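Local coordinates for protein aminotransferase, class IV (Brucella abortus, PDB 4TVI) that probably transfers the amino group of leucine, isoleucine or valine to 2-oxoglutarate, using pyridoxal 5'-phosphate as cofactor, at residues A[49-61]-A[125-138]. Sequence-based numbering, arbitrary orientation. Where two conformers were deposited one is given.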
loop_
_atom_site.group_PDB
_atom_site.type_symbol
_atom_site.label_atom_id
_atom_site.label_comp_id
_atom_site.label_asym_id
_atom_site.label_seq_id
_atom_site.Cartn_x
_atom_site.Cartn_y
_atom_site.Cartn_z
ATOM N N ARG A 49 4.762 4.407 19.244
ATOM C CA ARG A 49 3.591 4.528 18.384
ATOM C C ARG A 49 3.650 5.833 17.602
ATOM O O ARG A 49 3.510 6.913 18.174
ATOM C CB ARG A 49 2.311 4.445 19.219
ATOM C CG ARG A 49 2.121 3.099 19.892
ATOM C CD ARG A 49 1.708 2.039 18.881
ATOM N NE ARG A 49 2.532 0.837 18.983
ATOM C CZ ARG A 49 2.267 -0.310 18.361
ATOM N NH1 ARG A 49 1.190 -0.422 17.594
ATOM N NH2 ARG A 49 3.083 -1.349 18.511
ATOM N N ILE A 50 3.842 5.731 16.289
ATOM C CA ILE A 50 4.112 6.918 15.480
ATOM C C ILE A 50 2.980 7.309 14.523
ATOM O O ILE A 50 2.903 8.458 14.102
ATOM C CB ILE A 50 5.412 6.742 14.659
ATOM C CG1 ILE A 50 5.317 5.520 13.749
ATOM C CG2 ILE A 50 6.611 6.602 15.593
ATOM C CD1 ILE A 50 6.437 5.428 12.737
ATOM N N LEU A 51 2.110 6.364 14.183
ATOM C CA LEU A 51 0.994 6.642 13.270
ATOM C C LEU A 51 -0.355 6.650 13.992
ATOM O O LEU A 51 -0.699 5.705 14.701
ATOM C CB LEU A 51 0.962 5.623 12.127
ATOM C CG LEU A 51 1.578 6.083 10.806
ATOM C CD1 LEU A 51 3.030 6.482 10.983
ATOM C CD2 LEU A 51 1.442 5.007 9.723
ATOM N N GLY A 52 -1.119 7.719 13.799
ATOM C CA GLY A 52 -2.394 7.873 14.471
ATOM C C GLY A 52 -3.540 7.144 13.797
ATOM O O GLY A 52 -3.469 6.795 12.617
ATOM N N ALA A 53 -4.608 6.918 14.554
ATOM C CA ALA A 53 -5.788 6.245 14.032
ATOM C C ALA A 53 -6.410 7.045 12.896
ATOM O O ALA A 53 -7.094 6.489 12.037
ATOM C CB ALA A 53 -6.804 6.022 15.140
ATOM N N ALA A 54 -6.168 8.353 12.898
ATOM C CA ALA A 54 -6.717 9.231 11.874
ATOM C C ALA A 54 -5.630 9.891 11.036
ATOM O O ALA A 54 -5.898 10.855 10.325
ATOM C CB ALA A 54 -7.613 10.292 12.510
ATOM N N SER A 55 -4.399 9.394 11.140
ATOM C CA SER A 55 -3.327 9.842 10.256
ATOM C C SER A 55 -3.644 9.392 8.839
ATOM O O SER A 55 -4.098 8.271 8.638
ATOM C CB SER A 55 -1.963 9.288 10.693
ATOM O OG SER A 55 -1.585 9.781 11.965
ATOM N N GLN A 56 -3.422 10.270 7.863
ATOM C CA GLN A 56 -3.674 9.943 6.464
ATOM C C GLN A 56 -2.909 8.684 6.073
ATOM O O GLN A 56 -3.446 7.799 5.413
ATOM C CB GLN A 56 -3.277 11.115 5.557
ATOM C CG GLN A 56 -3.684 10.967 4.086
ATOM C CD GLN A 56 -2.651 10.233 3.242
ATOM O OE1 GLN A 56 -1.575 9.878 3.718
ATOM N NE2 GLN A 56 -2.980 10.007 1.977
ATOM N N ALA A 57 -1.650 8.604 6.496
ATOM C CA ALA A 57 -0.793 7.486 6.122
ATOM C C ALA A 57 -1.316 6.161 6.658
ATOM O O ALA A 57 -1.117 5.109 6.052
ATOM C CB ALA A 57 0.619 7.722 6.614
ATOM N N THR A 58 -1.997 6.214 7.793
ATOM C CA THR A 58 -2.423 4.998 8.462
ATOM C C THR A 58 -3.415 4.187 7.618
ATOM O O THR A 58 -3.260 2.971 7.464
ATOM C CB THR A 58 -3.035 5.326 9.832
ATOM O OG1 THR A 58 -2.037 5.947 10.657
ATOM C CG2 THR A 58 -3.539 4.065 10.517
ATOM N N TRP A 59 -4.419 4.844 7.047
ATOM C CA TRP A 59 -5.421 4.094 6.294
ATOM C C TRP A 59 -5.460 4.433 4.804
ATOM O O TRP A 59 -6.298 3.903 4.079
ATOM C CB TRP A 59 -6.809 4.293 6.912
ATOM C CG TRP A 59 -7.281 5.715 6.978
ATOM C CD1 TRP A 59 -6.772 6.719 7.758
ATOM C CD2 TRP A 59 -8.394 6.279 6.275
ATOM N NE1 TRP A 59 -7.485 7.877 7.560
ATOM C CE2 TRP A 59 -8.489 7.632 6.660
ATOM C CE3 TRP A 59 -9.320 5.771 5.356
ATOM C CZ2 TRP A 59 -9.470 8.483 6.155
ATOM C CZ3 TRP A 59 -10.291 6.617 4.854
ATOM C CH2 TRP A 59 -10.359 7.958 5.255
ATOM N N LEU A 60 -4.546 5.285 4.341
ATOM C CA LEU A 60 -4.505 5.639 2.923
ATOM C C LEU A 60 -3.108 5.424 2.310
ATOM O O LEU A 60 -2.894 5.674 1.124
ATOM C CB LEU A 60 -4.988 7.083 2.730
ATOM C CG LEU A 60 -6.475 7.281 3.076
ATOM C CD1 LEU A 60 -6.876 8.753 3.110
ATOM C CD2 LEU A 60 -7.400 6.495 2.125
ATOM N N GLY A 61 -2.171 4.956 3.133
ATOM C CA GLY A 61 -0.959 4.296 2.667
ATOM C C GLY A 61 0.248 5.056 2.139
ATOM O O GLY A 61 0.999 4.518 1.333
ATOM N N MET A 125 11.845 6.602 7.813
ATOM C CA MET A 125 10.460 6.549 7.347
ATOM C C MET A 125 9.841 7.942 7.201
ATOM O O MET A 125 9.987 8.792 8.078
ATOM C CB MET A 125 9.614 5.704 8.300
ATOM C CG MET A 125 9.944 4.219 8.282
ATOM S SD MET A 125 9.037 3.281 9.528
ATOM C CE MET A 125 9.703 3.990 11.034
ATOM N N TYR A 126 9.160 8.159 6.082
ATOM C CA TYR A 126 8.399 9.379 5.827
ATOM C C TYR A 126 6.943 9.015 5.560
ATOM O O TYR A 126 6.674 7.975 4.962
ATOM C CB TYR A 126 8.925 10.137 4.612
ATOM C CG TYR A 126 10.183 10.951 4.785
ATOM C CD1 TYR A 126 10.237 12.019 5.672
ATOM C CD2 TYR A 126 11.295 10.695 3.998
ATOM C CE1 TYR A 126 11.389 12.785 5.798
ATOM C CE2 TYR A 126 12.439 11.449 4.116
ATOM C CZ TYR A 126 12.487 12.493 5.017
ATOM O OH TYR A 126 13.640 13.242 5.122
ATOM N N TRP A 127 6.018 9.876 5.971
ATOM C CA TRP A 127 4.595 9.656 5.722
ATOM C C TRP A 127 3.803 10.956 5.880
ATOM O O TRP A 127 4.277 11.913 6.491
ATOM C CB TRP A 127 4.046 8.591 6.667
ATOM C CG TRP A 127 3.961 9.058 8.096
ATOM C CD1 TRP A 127 2.876 9.614 8.717
ATOM C CD2 TRP A 127 5.009 9.020 9.075
ATOM N NE1 TRP A 127 3.184 9.917 10.023
ATOM C CE2 TRP A 127 4.488 9.565 10.267
ATOM C CE3 TRP A 127 6.337 8.579 9.058
ATOM C CZ2 TRP A 127 5.244 9.674 11.434
ATOM C CZ3 TRP A 127 7.091 8.690 10.222
ATOM C CH2 TRP A 127 6.541 9.235 11.392
ATOM N N ALA A 128 2.590 10.984 5.345
ATOM C CA ALA A 128 1.738 12.161 5.486
ATOM C C ALA A 128 0.798 12.011 6.671
ATOM O O ALA A 128 0.165 10.969 6.837
ATOM C CB ALA A 128 0.943 12.405 4.215
ATOM N N GLU A 129 0.713 13.052 7.498
ATOM C CA GLU A 129 -0.229 13.051 8.612
ATOM C C GLU A 129 -1.640 13.447 8.166
ATOM O O GLU A 129 -2.624 12.994 8.748
ATOM C CB GLU A 129 0.231 13.993 9.726
ATOM C CG GLU A 129 1.282 13.411 10.646
ATOM C CD GLU A 129 0.741 12.280 11.499
ATOM O OE1 GLU A 129 -0.482 12.265 11.767
ATOM O OE2 GLU A 129 1.536 11.402 11.898
ATOM N N GLU A 130 -1.733 14.299 7.146
ATOM C CA GLU A 130 -3.020 14.818 6.685
ATOM C C GLU A 130 -3.220 14.609 5.191
ATOM O O GLU A 130 -2.254 14.472 4.438
ATOM C CB GLU A 130 -3.144 16.313 6.985
ATOM C CG GLU A 130 -2.753 16.735 8.384
ATOM C CD GLU A 130 -2.782 18.242 8.540
ATOM O OE1 GLU A 130 -3.825 18.854 8.220
ATOM O OE2 GLU A 130 -1.758 18.816 8.963
ATOM N N GLY A 131 -4.479 14.604 4.767
ATOM C CA GLY A 131 -4.800 14.577 3.355
ATOM C C GLY A 131 -5.196 15.986 2.963
ATOM O O GLY A 131 -5.474 16.815 3.836
ATOM N N ASP A 132 -5.204 16.276 1.667
ATOM C CA ASP A 132 -5.670 17.575 1.199
ATOM C C ASP A 132 -7.188 17.563 1.076
ATOM O O ASP A 132 -7.857 16.738 1.698
ATOM C CB ASP A 132 -5.010 17.954 -0.132
ATOM C CG ASP A 132 -5.324 16.980 -1.257
ATOM O OD1 ASP A 132 -6.268 16.167 -1.133
ATOM O OD2 ASP A 132 -4.611 17.033 -2.280
ATOM N N ALA A 133 -7.726 18.458 0.253
ATOM C CA ALA A 133 -9.173 18.581 0.079
ATOM C C ALA A 133 -9.823 17.278 -0.387
ATOM O O ALA A 133 -11.009 17.046 -0.143
ATOM C CB ALA A 133 -9.488 19.700 -0.902
ATOM N N SER A 134 -9.047 16.438 -1.065
ATOM C CA SER A 134 -9.550 15.179 -1.611
ATOM C C SER A 134 -9.575 14.056 -0.579
ATOM O O SER A 134 -10.042 12.951 -0.869
ATOM C CB SER A 134 -8.692 14.738 -2.795
ATOM O OG SER A 134 -7.407 14.329 -2.346
ATOM N N THR A 135 -9.033 14.340 0.602
ATOM C CA THR A 135 -8.857 13.362 1.680
ATOM C C THR A 135 -7.855 12.253 1.321
ATOM O O THR A 135 -6.928 11.986 2.084
ATOM C CB THR A 135 -10.193 12.704 2.091
ATOM O OG1 THR A 135 -11.180 13.716 2.328
ATOM C CG2 THR A 135 -10.008 11.860 3.343
ATOM N N VAL A 136 -8.034 11.618 0.165
ATOM C CA VAL A 136 -7.173 10.508 -0.231
ATOM C C VAL A 136 -5.740 10.947 -0.542
ATOM O O VAL A 136 -4.786 10.289 -0.128
ATOM C CB VAL A 136 -7.763 9.761 -1.445
ATOM C CG1 VAL A 136 -6.746 8.811 -2.061
ATOM C CG2 VAL A 136 -9.031 9.023 -1.042
ATOM N N ALA A 137 -5.587 12.045 -1.275
ATOM C CA ALA A 137 -4.256 12.543 -1.624
ATOM C C ALA A 137 -3.576 13.214 -0.431
ATOM O O ALA A 137 -4.195 14.010 0.278
ATOM C CB ALA A 137 -4.341 13.507 -2.792
ATOM N N PRO A 138 -2.294 12.891 -0.206
ATOM C CA PRO A 138 -1.539 13.435 0.929
ATOM C C PRO A 138 -1.305 14.942 0.842
ATOM O O PRO A 138 -1.062 15.473 -0.240
ATOM C CB PRO A 138 -0.201 12.684 0.849
ATOM C CG PRO A 138 -0.071 12.294 -0.574
ATOM C CD PRO A 138 -1.473 11.994 -1.036
HETATM O O HOH W 1 -3.416 7.889 -0.676
#
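Leu51, at the corner before the turn 52-55, covers the indole of Trp127 at the tight end of this contact, a good example of a corner residue packed on a strand-end ring. Leu51 CD1 sits over one face, 3.5 Å from the centroid of the five-membered ring, in a CH-pi contact, while Ala57 CB packs against Trp127 CB and Ile50 CD1 meets both Trp127 CH2 and Met125 CE. Glu129 fixes the indole from its edge: Trp127 NE1 donates almost straight to Glu129 OE2 at 2.9 Å, in the indole plane but from above that of the carboxylate. A bend at chi2 (-68°) curls the carboxylate back, and Ser55 OG donates to Glu129 OE1 at 2.7 Å, from the syn side but tilted out of plane. Ser55 OG in turn accepts from Gly52 N, so a short polar relay links the turn to the indole. The axis of helix 56-60 runs at 87° to that of strand 125-128, and two backbone bonds dock its first turn: Gln56 N to Glu129 O and Ala57 N to Ala128 O, both 3.0 Å. Gln56 CG lies anti to the backbone N (chi1 -172°), and a bend at chi2 carries the amide to the loop, where Gln56 NE2 donates to Val136 O at 2.8 Å and OE1 bonds Ser62. Beyond it the packing slackens: Leu60 CD1 meets Thr135 O, on an exposed residue, and Val136 CA, and a water bridges Leu60 O and Val136 O. Glu129 OE2 also pairs with Arg49 of the second subunit, a strand of which forms an antiparallel ladder with Arg49, Leu51 and Gly52. The arrangement is that of a short helix laid across the end of an inner strand of the antiparallel sheet, beside the dimer interface of a class-IV aminotransferase.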